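PDB 2Q07: PUA domain-containing protein from Archaeoglobus fulgidus DSM 4304, which probably binds RNA as a member of the archaeosine synthase family, linked to tRNA modification, although its function has not been established directly. Local coordinates for residues His119-Arg125 against Tyr141-Val147. Numbering follows the deposited sequence.
Sequences HVTGGYR and YTAEKDV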
# COMPACT_ATOMS: atom_id res chain seq x y z
N HIS A 119 -1.23 17.94 10.72
CA HIS A 119 -2.53 18.08 11.36
C HIS A 119 -2.66 17.04 12.46
O HIS A 119 -3.45 16.11 12.37
CB HIS A 119 -3.67 17.92 10.37
CG HIS A 119 -4.94 18.56 10.82
ND1 HIS A 119 -5.11 19.93 10.88
CD2 HIS A 119 -6.09 18.02 11.29
CE1 HIS A 119 -6.30 20.21 11.36
NE2 HIS A 119 -6.92 19.07 11.62
N VAL A 120 -1.87 17.22 13.51
CA VAL A 120 -1.84 16.30 14.63
C VAL A 120 -1.53 17.06 15.90
O VAL A 120 -1.07 18.21 15.85
CB VAL A 120 -0.74 15.24 14.42
CG1 VAL A 120 -1.10 14.33 13.26
CG2 VAL A 120 0.58 15.93 14.12
N THR A 121 -1.76 16.42 17.04
CA THR A 121 -1.51 17.07 18.33
C THR A 121 -0.76 16.17 19.30
O THR A 121 -0.56 14.99 19.04
CB THR A 121 -2.83 17.50 19.00
OG1 THR A 121 -3.67 16.35 19.17
CG2 THR A 121 -3.56 18.53 18.14
N GLY A 122 -0.34 16.75 20.42
CA GLY A 122 0.37 16.01 21.45
C GLY A 122 1.57 15.22 20.97
O GLY A 122 2.36 15.69 20.16
N GLY A 123 1.70 14.00 21.49
CA GLY A 123 2.80 13.13 21.13
C GLY A 123 3.16 13.11 19.65
O GLY A 123 4.34 12.98 19.30
N TYR A 124 2.16 13.24 18.79
CA TYR A 124 2.39 13.22 17.34
C TYR A 124 3.20 14.43 16.88
O TYR A 124 4.02 14.31 15.98
CB TYR A 124 1.08 13.19 16.57
CG TYR A 124 0.29 11.92 16.73
CD1 TYR A 124 -0.76 11.84 17.64
CD2 TYR A 124 0.59 10.79 15.97
CE1 TYR A 124 -1.49 10.67 17.79
CE2 TYR A 124 -0.14 9.63 16.10
CZ TYR A 124 -1.18 9.57 17.02
OH TYR A 124 -1.90 8.41 17.16
N ARG A 125 2.94 15.59 17.49
CA ARG A 125 3.68 16.78 17.12
C ARG A 125 5.15 16.61 17.47
O ARG A 125 6.03 17.11 16.77
CB ARG A 125 3.11 18.02 17.82
CG ARG A 125 1.86 18.56 17.14
CD ARG A 125 1.53 19.97 17.60
NE ARG A 125 2.73 20.81 17.64
CZ ARG A 125 2.70 22.14 17.63
NH1 ARG A 125 1.55 22.79 17.58
NH2 ARG A 125 3.84 22.82 17.69
N TYR A 141 2.03 23.72 11.40
CA TYR A 141 1.15 22.99 12.30
C TYR A 141 -0.24 23.63 12.28
O TYR A 141 -0.37 24.83 12.49
CB TYR A 141 1.74 22.98 13.71
CG TYR A 141 3.11 22.35 13.76
CD1 TYR A 141 4.24 23.07 13.37
CD2 TYR A 141 3.28 21.01 14.12
CE1 TYR A 141 5.49 22.49 13.33
CE2 TYR A 141 4.53 20.41 14.07
CZ TYR A 141 5.63 21.15 13.68
OH TYR A 141 6.87 20.56 13.61
N THR A 142 -1.26 22.83 12.03
CA THR A 142 -2.62 23.36 11.92
C THR A 142 -3.60 22.93 13.01
O THR A 142 -4.75 23.35 13.01
CB THR A 142 -3.23 22.97 10.55
OG1 THR A 142 -3.05 21.57 10.34
CG2 THR A 142 -2.54 23.74 9.42
N ALA A 143 -3.14 22.11 13.94
CA ALA A 143 -4.02 21.63 15.00
C ALA A 143 -3.47 21.82 16.41
O ALA A 143 -2.33 21.48 16.72
CB ALA A 143 -4.33 20.16 14.76
N GLU A 144 -4.31 22.40 17.27
CA GLU A 144 -3.95 22.61 18.67
C GLU A 144 -5.14 22.17 19.51
O GLU A 144 -6.18 22.83 19.52
CB GLU A 144 -3.63 24.09 18.93
CG GLU A 144 -4.79 25.06 18.71
CD GLU A 144 -4.44 26.49 19.10
OE1 GLU A 144 -5.34 27.35 19.08
OE2 GLU A 144 -3.26 26.75 19.41
N LYS A 145 -5.00 21.04 20.19
CA LYS A 145 -6.05 20.47 21.04
C LYS A 145 -6.98 19.51 20.32
O LYS A 145 -7.14 18.37 20.74
CB LYS A 145 -6.91 21.57 21.67
CG LYS A 145 -6.19 22.54 22.60
CD LYS A 145 -7.17 23.55 23.18
CE LYS A 145 -6.50 24.51 24.14
NZ LYS A 145 -7.49 25.44 24.75
N ASP A 146 -7.60 19.97 19.24
CA ASP A 146 -8.56 19.14 18.50
C ASP A 146 -8.33 19.23 16.99
O ASP A 146 -8.31 20.31 16.43
CB ASP A 146 -9.98 19.62 18.82
CG ASP A 146 -11.03 18.55 18.59
OD1 ASP A 146 -10.92 17.80 17.60
OD2 ASP A 146 -11.97 18.48 19.42
N VAL A 147 -8.15 18.09 16.34
CA VAL A 147 -7.93 18.08 14.90
C VAL A 147 -9.22 18.40 14.13
O VAL A 147 -9.19 18.80 12.96
CB VAL A 147 -7.36 16.71 14.42
CG1 VAL A 147 -5.95 16.52 14.94
CG2 VAL A 147 -8.25 15.58 14.90
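His119 and the loop from Thr142 to Val147 illustrate how one imidazole can tie a loop down at both ring nitrogens. ND1 of His119 shares a hydrogen bond of 2.7 Å with OG1 of Thr142. On the far side of the ring, NE2 of His119 donates to the backbone O of Val147 at 2.6 Å, meeting a lone pair in the carbonyl plane, with that acceptor O close to the ring plane. Between these two grips CB of Ala143 rests over one ring face, a CH-pi contact 4.0 Å from the centroid of the His119 ring. The ring reaches the loop because CG is anti to the backbone N (chi1 -158°), while Leu156 of helix 150-160 also packs against it. With an alanine in place of His119, the Val147 carbonyl would probably lose its NE2 donor, the Thr142 hydroxyl its ring partner, and Ala143 the face it rests on.

Nearer the surface, Arg125 in the first turn of helix 123-132 stacks on Tyr141. The guanidinium and ring planes are 19° apart, an off-centre cation-pi stack in which NE of Arg125 approaches CD2 of Tyr141 to 3.6 Å. The phenol OH of Tyr141 is bonded to Glu132 further along that helix, and NE of Arg125 has a long, weak ion pair with Glu129. Farther along the loop, the methyl CG2 of Thr121 comes 3.5 Å from Ala143 O. The contact thus joins the loops following parallel strands 115-118 and 138-141 of the DUF5591 region, the imidazole using both nitrogens to hold the loop and stacking holding the arginine across the contact.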